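Local coordinates for E3 ubiquitin-protein ligase TRIM65 (Homo sapiens, PDB 7JL4), which acts as an E3 ubiquitin ligase in innate immunity, autophagy and inflammation, and negatively regulates microRNAs by ubiquitinating TNRC6A, at residues N18-T23 and G71-E76; L35-Q40 and T185-H190; E58-Q63 and V177-E182; S148-F153 and T165-F170. All coordinates share one frame; numbering follows the deposited sequence. Where two conformers were deposited one is given.

Contact 1. Residues N18-T23 and G71-E76; sequences NYRNLT and GHHYWE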
loop_
_atom_site.group_PDB
_atom_site.type_symbol
_atom_site.label_atom_id
_atom_site.label_comp_id
_atom_site.label_asym_id
_atom_site.label_seq_id
_atom_site.Cartn_x
_atom_site.Cartn_y
_atom_site.Cartn_z
ATOM N N ASN A 18 -4.623 -6.686 15.655
ATOM C CA ASN A 18 -3.227 -6.615 15.240
ATOM C C ASN A 18 -2.876 -5.275 14.586
ATOM O O ASN A 18 -1.945 -5.201 13.775
ATOM C CB ASN A 18 -2.916 -7.762 14.282
ATOM C CG ASN A 18 -3.207 -9.115 14.885
ATOM O OD1 ASN A 18 -2.671 -9.484 15.930
ATOM N ND2 ASN A 18 -4.094 -9.855 14.241
ATOM N N TYR A 19 -3.579 -4.199 14.950
ATOM C CA TYR A 19 -3.406 -2.926 14.252
ATOM C C TYR A 19 -1.997 -2.365 14.437
ATOM O O TYR A 19 -1.463 -2.351 15.546
ATOM C CB TYR A 19 -4.453 -1.907 14.740
ATOM C CG TYR A 19 -4.699 -0.837 13.697
ATOM C CD1 TYR A 19 -3.763 0.169 13.453
ATOM C CD2 TYR A 19 -5.793 -0.947 12.837
ATOM C CE1 TYR A 19 -3.975 1.105 12.461
ATOM C CE2 TYR A 19 -6.000 -0.033 11.816
ATOM C CZ TYR A 19 -5.077 0.970 11.624
ATOM O OH TYR A 19 -5.264 1.893 10.631
ATOM N N ARG A 20 -1.402 -1.878 13.344
ATOM C CA ARG A 20 -0.087 -1.230 13.366
ATOM C C ARG A 20 -0.167 0.182 12.793
ATOM O O ARG A 20 -0.710 0.372 11.701
ATOM C CB ARG A 20 0.956 -2.033 12.564
ATOM C CG ARG A 20 1.059 -3.520 12.900
ATOM C CD ARG A 20 1.678 -3.814 14.308
ATOM N NE ARG A 20 1.512 -5.237 14.611
ATOM C CZ ARG A 20 0.910 -5.748 15.682
ATOM N NH1 ARG A 20 0.469 -4.966 16.662
ATOM N NH2 ARG A 20 0.800 -7.062 15.795
ATOM N N ASN A 21 0.412 1.169 13.500
ATOM C CA ASN A 21 0.424 2.559 13.024
ATOM C C ASN A 21 1.674 2.800 12.159
ATOM O O ASN A 21 2.798 2.821 12.663
ATOM C CB ASN A 21 0.350 3.544 14.201
ATOM C CG ASN A 21 -0.999 3.493 14.948
ATOM O OD1 ASN A 21 -2.018 3.081 14.392
ATOM N ND2 ASN A 21 -0.998 3.900 16.226
ATOM N N LEU A 22 1.479 2.995 10.858
ATOM C CA LEU A 22 2.570 3.114 9.896
ATOM C C LEU A 22 2.916 4.575 9.623
ATOM O O LEU A 22 2.081 5.474 9.780
ATOM C CB LEU A 22 2.196 2.441 8.565
ATOM C CG LEU A 22 1.784 0.967 8.585
ATOM C CD1 LEU A 22 1.496 0.533 7.147
ATOM C CD2 LEU A 22 2.814 0.081 9.282
ATOM N N THR A 23 4.166 4.802 9.197
ATOM C CA THR A 23 4.608 6.116 8.722
ATOM C C THR A 23 5.427 5.942 7.449
ATOM O O THR A 23 6.090 4.919 7.262
ATOM C CB THR A 23 5.443 6.872 9.765
ATOM O OG1 THR A 23 6.547 6.063 10.178
ATOM C CG2 THR A 23 4.612 7.228 10.989
ATOM N N GLY A 71 4.608 -13.107 13.052
ATOM C CA GLY A 71 3.467 -12.523 13.721
ATOM C C GLY A 71 2.316 -12.233 12.771
ATOM O O GLY A 71 2.151 -12.879 11.737
ATOM N N HIS A 72 1.510 -11.248 13.146
ATOM C CA HIS A 72 0.260 -10.946 12.454
ATOM C C HIS A 72 0.044 -9.448 12.592
ATOM O O HIS A 72 0.148 -8.928 13.704
ATOM C CB HIS A 72 -0.879 -11.760 13.082
ATOM C CG HIS A 72 -2.123 -11.829 12.254
ATOM N ND1 HIS A 72 -3.119 -12.751 12.496
ATOM C CD2 HIS A 72 -2.558 -11.069 11.220
ATOM C CE1 HIS A 72 -4.097 -12.583 11.621
ATOM N NE2 HIS A 72 -3.789 -11.557 10.845
ATOM N N HIS A 73 -0.234 -8.758 11.472
ATOM C CA HIS A 73 -0.194 -7.301 11.400
ATOM C C HIS A 73 -1.313 -6.811 10.487
ATOM O O HIS A 73 -1.602 -7.447 9.470
ATOM C CB HIS A 73 1.181 -6.827 10.867
ATOM C CG HIS A 73 2.333 -7.506 11.551
ATOM N ND1 HIS A 73 2.747 -7.136 12.813
ATOM C CD2 HIS A 73 3.085 -8.578 11.207
ATOM C CE1 HIS A 73 3.741 -7.920 13.198
ATOM N NE2 HIS A 73 3.963 -8.811 12.246
ATOM N N TYR A 74 -1.934 -5.682 10.844
ATOM C CA TYR A 74 -3.057 -5.151 10.072
ATOM C C TYR A 74 -2.990 -3.632 10.099
ATOM O O TYR A 74 -2.674 -3.040 11.134
ATOM C CB TYR A 74 -4.418 -5.622 10.637
ATOM C CG TYR A 74 -5.622 -4.998 9.947
ATOM C CD1 TYR A 74 -6.069 -5.484 8.720
ATOM C CD2 TYR A 74 -6.290 -3.902 10.512
ATOM C CE1 TYR A 74 -7.186 -4.911 8.082
ATOM C CE2 TYR A 74 -7.388 -3.301 9.867
ATOM C CZ TYR A 74 -7.821 -3.824 8.640
ATOM O OH TYR A 74 -8.913 -3.289 7.969
ATOM N N TRP A 75 -3.314 -3.001 8.972
ATOM C CA TRP A 75 -3.404 -1.547 8.941
ATOM C C TRP A 75 -4.385 -1.132 7.858
ATOM O O TRP A 75 -4.749 -1.923 6.975
ATOM C CB TRP A 75 -2.045 -0.874 8.693
ATOM C CG TRP A 75 -1.358 -1.371 7.456
ATOM C CD1 TRP A 75 -1.530 -0.905 6.165
ATOM C CD2 TRP A 75 -0.419 -2.462 7.365
ATOM N NE1 TRP A 75 -0.738 -1.631 5.292
ATOM C CE2 TRP A 75 -0.050 -2.587 5.999
ATOM C CE3 TRP A 75 0.163 -3.327 8.305
ATOM C CZ2 TRP A 75 0.866 -3.550 5.550
ATOM C CZ3 TRP A 75 1.082 -4.303 7.855
ATOM C CH2 TRP A 75 1.423 -4.395 6.487
ATOM N N GLU A 76 -4.813 0.128 7.952
ATOM C CA GLU A 76 -5.765 0.711 7.020
ATOM C C GLU A 76 -5.193 1.982 6.410
ATOM O O GLU A 76 -4.439 2.719 7.048
ATOM C CB GLU A 76 -7.109 0.993 7.709
ATOM C CG GLU A 76 -7.852 -0.303 8.046
ATOM C CD GLU A 76 -9.068 -0.103 8.927
ATOM O OE1 GLU A 76 -9.360 1.050 9.304
ATOM O OE2 GLU A 76 -9.779 -1.105 9.194
HETATM O O HOH W 1 -8.255 2.702 11.072
#
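Leu22 lays its CD1 methyl over the five-membered ring of Trp75, 3.4 Å from the ring centroid, a close CH-pi contact. This part is tight and buried, and Pro176 touches both residues. Beside it, the backbones of Tyr19 and Tyr74 form a single beta bridge, and Arg20 N bonds Tyr74 O at 2.8 Å. This lays the loop after helix 10-15 along strand 72-79 of the B30.2/SPRY domain. With CG anti to the backbone N (chi1 -156°), the Tyr19 ring lies over that strand, from Tyr74 O to Glu76 N. Its OH accepts from Glu76 N at 3.2 Å and from a water, and also bonds Cys189 O. The other end is more open. There Asn18 ND2 lies 3.4 Å above the His72 ring. Arg20 NE gives a nearly straight bond to His73 ND1 at 2.9 Å, close to the planes of guanidinium and imidazole. Arg20 NH2 adds a weak bond to His72 O. His73 NE2 bonds Ala70 O, so His73 is probably neutral, with its proton on NE2.

Contact 2. Residues L35-Q40 and T185-H190; sequences LSRQDQ and TLTLCH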
loop_
_atom_site.group_PDB
_atom_site.type_symbol
_atom_site.label_atom_id
_atom_site.label_comp_id
_atom_site.label_asym_id
_atom_site.label_seq_id
_atom_site.Cartn_x
_atom_site.Cartn_y
_atom_site.Cartn_z
ATOM N N LEU A 35 5.197 14.998 1.816
ATOM C CA LEU A 35 4.775 14.307 3.027
ATOM C C LEU A 35 4.251 15.298 4.062
ATOM O O LEU A 35 4.794 16.398 4.210
ATOM C CB LEU A 35 5.948 13.513 3.615
ATOM C CG LEU A 35 6.278 12.234 2.841
ATOM C CD1 LEU A 35 7.604 11.630 3.276
ATOM C CD2 LEU A 35 5.188 11.253 3.098
ATOM N N SER A 36 3.211 14.901 4.799
ATOM C CA SER A 36 2.633 15.766 5.821
ATOM C C SER A 36 2.103 14.911 6.969
ATOM O O SER A 36 2.179 13.681 6.945
ATOM C CB SER A 36 1.521 16.643 5.243
ATOM O OG SER A 36 0.509 15.831 4.670
ATOM N N ARG A 37 1.552 15.582 7.974
ATOM C CA ARG A 37 0.921 14.916 9.110
ATOM C C ARG A 37 1.867 13.916 9.769
ATOM O O ARG A 37 1.543 12.737 9.957
ATOM C CB ARG A 37 -0.385 14.235 8.704
ATOM C CG ARG A 37 -1.341 14.125 9.889
ATOM C CD ARG A 37 -2.507 13.185 9.635
ATOM N NE ARG A 37 -3.472 13.713 8.672
ATOM C CZ ARG A 37 -4.576 13.066 8.312
ATOM N NH1 ARG A 37 -4.848 11.875 8.849
ATOM N NH2 ARG A 37 -5.411 13.606 7.427
ATOM N N GLN A 38 3.057 14.401 10.118
ATOM C CA GLN A 38 4.051 13.570 10.796
ATOM C C GLN A 38 4.325 12.302 9.994
ATOM O O GLN A 38 4.449 11.202 10.552
ATOM C CB GLN A 38 3.609 13.230 12.223
ATOM C CG GLN A 38 3.411 14.439 13.117
ATOM C CD GLN A 38 2.074 15.124 12.891
ATOM O OE1 GLN A 38 1.035 14.467 12.803
ATOM N NE2 GLN A 38 2.097 16.453 12.785
ATOM N N ASP A 39 4.384 12.461 8.670
ATOM C CA ASP A 39 4.708 11.407 7.708
ATOM C C ASP A 39 3.656 10.306 7.676
ATOM O O ASP A 39 3.942 9.173 7.282
ATOM C CB ASP A 39 6.118 10.847 7.970
ATOM C CG ASP A 39 7.214 11.879 7.685
ATOM O OD1 ASP A 39 7.023 12.725 6.772
ATOM O OD2 ASP A 39 8.252 11.886 8.389
ATOM N N GLN A 40 2.414 10.636 8.047
ATOM C CA GLN A 40 1.294 9.720 7.856
ATOM C C GLN A 40 0.573 9.918 6.532
ATOM O O GLN A 40 -0.288 9.104 6.196
ATOM C CB GLN A 40 0.261 9.872 8.982
ATOM C CG GLN A 40 0.876 9.656 10.396
ATOM C CD GLN A 40 -0.021 10.153 11.502
ATOM O OE1 GLN A 40 -1.234 10.324 11.324
ATOM N NE2 GLN A 40 0.578 10.427 12.653
ATOM N N THR A 185 -3.596 11.435 -3.081
ATOM C CA THR A 185 -3.137 11.446 -1.696
ATOM C C THR A 185 -3.405 10.080 -1.079
ATOM O O THR A 185 -4.464 9.494 -1.314
ATOM C CB THR A 185 -3.853 12.538 -0.885
ATOM O OG1 THR A 185 -3.492 13.827 -1.384
ATOM C CG2 THR A 185 -3.490 12.477 0.606
ATOM N N LEU A 186 -2.438 9.556 -0.309
ATOM C CA LEU A 186 -2.658 8.389 0.545
ATOM C C LEU A 186 -2.416 8.780 1.996
ATOM O O LEU A 186 -1.436 9.470 2.295
ATOM C CB LEU A 186 -1.736 7.217 0.200
ATOM C CG LEU A 186 -1.936 6.476 -1.128
ATOM C CD1 LEU A 186 -0.886 5.377 -1.324
ATOM C CD2 LEU A 186 -3.314 5.860 -1.157
ATOM N N THR A 187 -3.302 8.327 2.892
ATOM C CA THR A 187 -3.204 8.589 4.328
ATOM C C THR A 187 -3.133 7.263 5.082
ATOM O O THR A 187 -4.037 6.428 4.955
ATOM C CB THR A 187 -4.413 9.403 4.800
ATOM O OG1 THR A 187 -4.564 10.567 3.964
ATOM C CG2 THR A 187 -4.225 9.825 6.250
ATOM N N LEU A 188 -2.063 7.064 5.861
ATOM C CA LEU A 188 -1.921 5.885 6.714
ATOM C C LEU A 188 -2.750 6.112 7.974
ATOM O O LEU A 188 -2.455 7.021 8.754
ATOM C CB LEU A 188 -0.455 5.659 7.073
ATOM C CG LEU A 188 0.496 5.577 5.869
ATOM C CD1 LEU A 188 1.936 5.626 6.315
ATOM C CD2 LEU A 188 0.250 4.327 5.082
ATOM N N CYS A 189 -3.791 5.308 8.176
ATOM C CA CYS A 189 -4.721 5.556 9.271
ATOM C C CYS A 189 -4.128 5.002 10.556
ATOM O O CYS A 189 -3.529 3.923 10.553
ATOM C CB CYS A 189 -6.067 4.894 8.994
ATOM S SG CYS A 189 -6.861 5.453 7.463
ATOM N N HIS A 190 -4.293 5.739 11.652
ATOM C CA HIS A 190 -3.813 5.285 12.952
ATOM C C HIS A 190 -4.977 4.951 13.882
ATOM O O HIS A 190 -6.045 5.572 13.816
ATOM C CB HIS A 190 -2.909 6.331 13.605
ATOM C CG HIS A 190 -1.533 6.390 13.020
ATOM N ND1 HIS A 190 -0.516 7.130 13.587
ATOM C CD2 HIS A 190 -1.002 5.798 11.925
ATOM C CE1 HIS A 190 0.582 6.991 12.865
ATOM N NE2 HIS A 190 0.311 6.188 11.848
HETATM O O HOH W 2 -3.149 9.547 9.982
#
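Arg37 reaches Thr187 with the flat of its guanidinium. Thr187 CG2 lies over one face, 3.4 Å from Arg37 NH1. The long side chain gets there with CG opposite its own N (chi1 -153°) and a bend at chi3. Arg37 also opens a type I' turn that ends at Gln40, closed by Gln40 N to Arg37 O at 3.0 Å. Gln40 then makes the main contact. Its O takes a nearly straight bond from Leu188 N at 2.7 Å. Its amide lies over one face of the His190 ring, the planes 30° apart, with NE2 3.4 Å from His190 CE1. One water links Gln40 OE1, Arg37 NH1 and Leu188 O. An alanine in place of Gln40 would probably uncover that face of His190 and leave the water without one of its three partners. His190 NE2 is held by Leu22 O. The arrangement is a tight beta-hairpin turn, between strands 33-36 and 41-44, meeting the last strand of the B30.2/SPRY sandwich.

Contact 3. Residues E58-Q63 and V177-E182; sequences ELWQVQ and VFWLLE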
loop_
_atom_site.group_PDB
_atom_site.type_symbol
_atom_site.label_atom_id
_atom_site.label_comp_id
_atom_site.label_asym_id
_atom_site.label_seq_id
_atom_site.Cartn_x
_atom_site.Cartn_y
_atom_site.Cartn_z
ATOM N N GLU A 58 12.608 6.366 -8.241
ATOM C CA GLU A 58 12.350 7.033 -9.515
ATOM C C GLU A 58 10.954 6.702 -10.029
ATOM O O GLU A 58 10.309 7.528 -10.690
ATOM C CB GLU A 58 13.407 6.616 -10.545
ATOM C CG GLU A 58 14.829 7.024 -10.169
ATOM C CD GLU A 58 15.868 6.570 -11.174
ATOM O OE1 GLU A 58 15.502 5.902 -12.168
ATOM O OE2 GLU A 58 17.058 6.881 -10.965
ATOM N N LEU A 59 10.495 5.487 -9.749
ATOM C CA LEU A 59 9.098 5.138 -9.859
ATOM C C LEU A 59 8.264 6.088 -9.009
ATOM O O LEU A 59 8.774 6.790 -8.145
ATOM C CB LEU A 59 8.901 3.704 -9.387
ATOM C CG LEU A 59 9.820 2.787 -10.213
ATOM C CD1 LEU A 59 9.985 1.436 -9.531
ATOM C CD2 LEU A 59 9.312 2.619 -11.618
ATOM N N TRP A 60 6.961 6.102 -9.252
ATOM C CA TRP A 60 6.070 6.977 -8.484
ATOM C C TRP A 60 5.658 6.261 -7.197
ATOM O O TRP A 60 4.487 5.940 -6.980
ATOM C CB TRP A 60 4.859 7.364 -9.327
ATOM C CG TRP A 60 5.228 8.171 -10.521
ATOM C CD1 TRP A 60 6.362 8.899 -10.682
ATOM C CD2 TRP A 60 4.463 8.335 -11.728
ATOM N NE1 TRP A 60 6.359 9.512 -11.918
ATOM C CE2 TRP A 60 5.209 9.172 -12.582
ATOM C CE3 TRP A 60 3.227 7.848 -12.172
ATOM C CZ2 TRP A 60 4.753 9.552 -13.852
ATOM C CZ3 TRP A 60 2.783 8.212 -13.444
ATOM C CH2 TRP A 60 3.544 9.060 -14.261
ATOM N N GLN A 61 6.650 6.040 -6.316
ATOM C CA GLN A 61 6.468 5.159 -5.162
ATOM C C GLN A 61 7.101 5.730 -3.894
ATOM O O GLN A 61 7.955 6.627 -3.919
ATOM C CB GLN A 61 7.038 3.744 -5.421
ATOM C CG GLN A 61 6.260 2.998 -6.521
ATOM C CD GLN A 61 6.885 1.683 -6.959
ATOM O OE1 GLN A 61 7.779 1.121 -6.308
ATOM N NE2 GLN A 61 6.433 1.198 -8.081
ATOM N N VAL A 62 6.651 5.182 -2.767
ATOM C CA VAL A 62 7.206 5.510 -1.458
ATOM C C VAL A 62 6.930 4.304 -0.576
ATOM O O VAL A 62 5.905 3.637 -0.738
ATOM C CB VAL A 62 6.564 6.794 -0.886
ATOM C CG1 VAL A 62 5.051 6.625 -0.823
ATOM C CG2 VAL A 62 7.151 7.126 0.519
ATOM N N GLN A 63 7.849 4.012 0.352
ATOM C CA GLN A 63 7.669 2.899 1.278
ATOM C C GLN A 63 7.532 3.423 2.709
ATOM O O GLN A 63 7.708 4.616 2.983
ATOM C CB GLN A 63 8.833 1.902 1.194
ATOM C CG GLN A 63 10.150 2.461 1.740
ATOM C CD GLN A 63 11.332 1.501 1.604
ATOM O OE1 GLN A 63 11.226 0.444 0.987
ATOM N NE2 GLN A 63 12.463 1.867 2.210
ATOM N N VAL A 177 4.661 -0.695 0.684
ATOM C CA VAL A 177 5.129 0.149 -0.407
ATOM C C VAL A 177 3.920 0.509 -1.272
ATOM O O VAL A 177 2.972 -0.268 -1.385
ATOM C CB VAL A 177 6.252 -0.556 -1.205
ATOM C CG1 VAL A 177 5.753 -1.885 -1.801
ATOM C CG2 VAL A 177 6.819 0.375 -2.282
ATOM N N PHE A 178 3.934 1.720 -1.824
ATOM C CA PHE A 178 2.761 2.314 -2.465
ATOM C C PHE A 178 3.146 3.020 -3.761
ATOM O O PHE A 178 4.230 3.594 -3.864
ATOM C CB PHE A 178 2.104 3.315 -1.507
ATOM C CG PHE A 178 1.699 2.698 -0.199
ATOM C CD1 PHE A 178 0.466 2.078 -0.075
ATOM C CD2 PHE A 178 2.563 2.708 0.883
ATOM C CE1 PHE A 178 0.079 1.483 1.107
ATOM C CE2 PHE A 178 2.202 2.105 2.087
ATOM C CZ PHE A 178 0.946 1.481 2.194
ATOM N N TRP A 179 2.221 3.020 -4.731
ATOM C CA TRP A 179 2.348 3.757 -5.982
ATOM C C TRP A 179 1.184 4.734 -6.086
ATOM O O TRP A 179 0.053 4.404 -5.700
ATOM C CB TRP A 179 2.318 2.811 -7.175
ATOM C CG TRP A 179 2.243 3.485 -8.524
ATOM C CD1 TRP A 179 3.283 3.930 -9.266
ATOM C CD2 TRP A 179 1.051 3.727 -9.302
ATOM N NE1 TRP A 179 2.815 4.446 -10.487
ATOM C CE2 TRP A 179 1.448 4.333 -10.513
ATOM C CE3 TRP A 179 -0.312 3.490 -9.081
ATOM C CZ2 TRP A 179 0.525 4.709 -11.499
ATOM C CZ3 TRP A 179 -1.228 3.863 -10.058
ATOM C CH2 TRP A 179 -0.799 4.468 -11.251
ATOM N N LEU A 180 1.464 5.938 -6.583
ATOM C CA LEU A 180 0.472 7.008 -6.665
ATOM C C LEU A 180 0.571 7.717 -8.003
ATOM O O LEU A 180 1.622 8.275 -8.332
ATOM C CB LEU A 180 0.667 8.047 -5.558
ATOM C CG LEU A 180 0.436 7.744 -4.093
ATOM C CD1 LEU A 180 1.648 7.013 -3.504
ATOM C CD2 LEU A 180 0.179 9.083 -3.403
ATOM N N LEU A 181 -0.543 7.782 -8.722
ATOM C CA LEU A 181 -0.642 8.669 -9.871
ATOM C C LEU A 181 -0.529 10.127 -9.414
ATOM O O LEU A 181 -0.722 10.445 -8.243
ATOM C CB LEU A 181 -1.967 8.438 -10.585
ATOM C CG LEU A 181 -1.973 8.927 -12.029
ATOM C CD1 LEU A 181 -0.862 8.208 -12.748
ATOM C CD2 LEU A 181 -3.315 8.659 -12.664
ATOM N N GLU A 182 -0.196 11.023 -10.346
ATOM C CA GLU A 182 -0.145 12.442 -9.995
ATOM C C GLU A 182 -1.507 12.913 -9.493
ATOM O O GLU A 182 -2.545 12.565 -10.065
ATOM C CB GLU A 182 0.276 13.287 -11.208
ATOM C CG GLU A 182 0.205 14.795 -10.992
ATOM C CD GLU A 182 0.478 15.591 -12.268
ATOM O OE1 GLU A 182 -0.257 16.565 -12.546
ATOM O OE2 GLU A 182 1.431 15.236 -12.995
#
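Phe178 N gives Val62 O a hydrogen bond of 3.0 Å, and Val62 N returns one to Phe178 O at 3.1 Å. The two residues form an antiparallel hydrogen-bonded pair. A third backbone bond runs from Leu180 N to Trp60 O at 3.0 Å, and Trp179 CA-H also points at this oxygen. Trp60 is the centre of an inverse gamma turn that leads into strand 61-63. Its side chain runs alongside that of Trp179, with Trp60 CB 3.8 Å from Trp179 CD1. In Trp179, a chi1 of 172° turns the indole away from the backbone N and past Trp60 O. At the far rim of Trp60, CZ3 meets Leu181 CD1 at 3.7 Å. Trp179 NE1 is bonded to Thr102 OG1. Replacing Trp179 with an alanine would probably open a gap beside Trp60 and leave Thr102 without this donor. Strand 61-63 edges its sheet. Strand 175-180 lies between it and strand 84-89, and Phe178 and Leu180 pack on Leu186 of strand 185-188 in the other sheet.

Contact 4. Residues S148-F153 and T165-F170; sequences SGCLTF and TFHALF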
loop_
_atom_site.group_PDB
_atom_site.type_symbol
_atom_site.label_atom_id
_atom_site.label_comp_id
_atom_site.label_asym_id
_atom_site.label_seq_id
_atom_site.Cartn_x
_atom_site.Cartn_y
_atom_site.Cartn_z
ATOM N N SER A 148 0.818 -17.794 9.021
ATOM C CA SER A 148 0.258 -18.658 7.992
ATOM C C SER A 148 0.733 -18.289 6.591
ATOM O O SER A 148 0.500 -19.059 5.655
ATOM C CB SER A 148 -1.272 -18.586 8.031
ATOM O OG SER A 148 -1.711 -17.349 7.475
ATOM N N GLY A 149 1.367 -17.133 6.425
ATOM C CA GLY A 149 1.821 -16.706 5.119
ATOM C C GLY A 149 0.729 -16.168 4.221
ATOM O O GLY A 149 0.771 -16.381 3.002
ATOM N N CYS A 150 -0.248 -15.468 4.782
ATOM C CA CYS A 150 -1.395 -14.960 4.038
ATOM C C CYS A 150 -1.429 -13.441 4.075
ATOM O O CYS A 150 -1.280 -12.833 5.142
ATOM C CB CYS A 150 -2.700 -15.523 4.611
ATOM S SG CYS A 150 -2.703 -17.363 4.612
ATOM N N LEU A 151 -1.657 -12.831 2.921
ATOM C CA LEU A 151 -1.841 -11.391 2.822
ATOM C C LEU A 151 -3.201 -11.155 2.186
ATOM O O LEU A 151 -3.443 -11.612 1.062
ATOM C CB LEU A 151 -0.721 -10.755 2.000
ATOM C CG LEU A 151 -1.013 -9.346 1.450
ATOM C CD1 LEU A 151 -1.189 -8.326 2.595
ATOM C CD2 LEU A 151 0.117 -8.917 0.487
ATOM N N THR A 152 -4.100 -10.493 2.909
ATOM C CA THR A 152 -5.451 -10.249 2.413
ATOM C C THR A 152 -5.712 -8.758 2.384
ATOM O O THR A 152 -5.457 -8.063 3.370
ATOM C CB THR A 152 -6.522 -10.931 3.262
ATOM O OG1 THR A 152 -6.257 -12.338 3.317
ATOM C CG2 THR A 152 -7.932 -10.693 2.629
ATOM N N PHE A 153 -6.218 -8.278 1.252
ATOM C CA PHE A 153 -6.659 -6.904 1.096
ATOM C C PHE A 153 -8.156 -6.802 1.347
ATOM O O PHE A 153 -8.935 -7.648 0.880
ATOM C CB PHE A 153 -6.365 -6.395 -0.317
ATOM C CG PHE A 153 -4.922 -6.298 -0.634
ATOM C CD1 PHE A 153 -4.226 -7.393 -1.103
ATOM C CD2 PHE A 153 -4.242 -5.112 -0.428
ATOM C CE1 PHE A 153 -2.882 -7.285 -1.416
ATOM C CE2 PHE A 153 -2.888 -5.016 -0.728
ATOM C CZ PHE A 153 -2.223 -6.088 -1.207
ATOM N N THR A 165 -6.678 -12.537 -1.561
ATOM C CA THR A 165 -5.668 -13.103 -0.674
ATOM C C THR A 165 -4.544 -13.737 -1.484
ATOM O O THR A 165 -4.801 -14.584 -2.344
ATOM C CB THR A 165 -6.302 -14.146 0.244
ATOM O OG1 THR A 165 -7.338 -13.526 1.010
ATOM C CG2 THR A 165 -5.266 -14.802 1.189
ATOM N N PHE A 166 -3.303 -13.345 -1.191
ATOM C CA PHE A 166 -2.105 -14.049 -1.636
ATOM C C PHE A 166 -1.595 -14.961 -0.532
ATOM O O PHE A 166 -1.654 -14.611 0.653
ATOM C CB PHE A 166 -0.971 -13.079 -1.980
ATOM C CG PHE A 166 -1.218 -12.233 -3.198
ATOM C CD1 PHE A 166 -1.019 -12.764 -4.463
ATOM C CD2 PHE A 166 -1.558 -10.886 -3.074
ATOM C CE1 PHE A 166 -1.206 -11.966 -5.606
ATOM C CE2 PHE A 166 -1.733 -10.080 -4.218
ATOM C CZ PHE A 166 -1.557 -10.631 -5.462
ATOM N N HIS A 167 -1.043 -16.108 -0.930
ATOM C CA HIS A 167 -0.306 -16.973 -0.016
ATOM C C HIS A 167 1.146 -17.070 -0.455
ATOM O O HIS A 167 1.434 -17.131 -1.648
ATOM C CB HIS A 167 -0.897 -18.370 0.060
ATOM C CG HIS A 167 -0.165 -19.254 1.020
ATOM N ND1 HIS A 167 0.524 -20.375 0.621
ATOM C CD2 HIS A 167 0.012 -19.160 2.359
ATOM C CE1 HIS A 167 1.080 -20.948 1.679
ATOM N NE2 HIS A 167 0.791 -20.222 2.743
ATOM N N ALA A 168 2.065 -17.083 0.508
ATOM C CA ALA A 168 3.482 -17.184 0.183
ATOM C C ALA A 168 4.223 -17.655 1.418
ATOM O O ALA A 168 3.778 -17.431 2.539
ATOM C CB ALA A 168 4.066 -15.841 -0.256
ATOM N N LEU A 169 5.390 -18.254 1.202
ATOM C CA LEU A 169 6.297 -18.568 2.311
ATOM C C LEU A 169 7.311 -17.432 2.405
ATOM O O LEU A 169 8.432 -17.518 1.908
ATOM C CB LEU A 169 6.953 -19.920 2.083
ATOM C CG LEU A 169 5.946 -21.073 1.974
ATOM C CD1 LEU A 169 6.632 -22.407 2.191
ATOM C CD2 LEU A 169 4.804 -20.907 2.983
ATOM N N PHE A 170 6.893 -16.341 3.046
ATOM C CA PHE A 170 7.708 -15.129 3.092
ATOM C C PHE A 170 9.039 -15.403 3.785
ATOM O O PHE A 170 9.064 -15.934 4.895
ATOM C CB PHE A 170 6.947 -14.019 3.821
ATOM C CG PHE A 170 5.672 -13.604 3.136
ATOM C CD1 PHE A 170 5.710 -12.914 1.931
ATOM C CD2 PHE A 170 4.444 -13.896 3.704
ATOM C CE1 PHE A 170 4.521 -12.500 1.291
ATOM C CE2 PHE A 170 3.245 -13.513 3.074
ATOM C CZ PHE A 170 3.286 -12.815 1.865
#
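Gly149 presses its backbone so close to Ala168 that a side chain on it would run into Ala168 O. Its phi is positive (77°), and its O accepts from Ala168 N at 2.9 Å. Gly149 and Cys150 both face Asp145, which makes a G1 beta bulge. Chi1 of His167 is fully extended (-179°), and the ring reaches back beside Ser148 and Gly149. Ser148 O lies at the ring edge, but the bond from His167 NE2 is weak and bent (125°). Past the bulge, strands 150-155 and 161-167 form a beta hairpin at the edge of one sheet of the SPRY sandwich. Leu151 and Phe166 form an antiparallel hydrogen-bonded pair, Leu151 N to Phe166 O being 2.9 Å and Phe166 N to Leu151 O 2.8 Å. On the face bearing Cys150 and His167, Thr152 OG1 and Thr165 OG1 share a hydrogen bond of 2.8 Å. On the other face Phe153 CE1 comes to the edge of the Phe166 ring, 4.1 Å from Phe166 CE2.

From the N terminus, contact 1 closes first, pinning the segment after helix 10-15 to strand 72-79. Contact 2 opens inside that loop, at the turn after strand 33-36, and closes last, on strand 185-188. Contacts 1 and 2 therefore cross, and they touch through the 18-23 loop and the C-terminal residues 189-190. Contact 3 opens before contact 1 closes, so these two cross as well, but it nests wholly within contact 2. Contact 4, a short hairpin, nests inside both contacts 2 and 3. Contacts 1, 2 and 4 reach the seven-stranded sheet, and contact 3 lies in the six-stranded one. Leu186 and Leu188 packing on Phe178 join the two sheets.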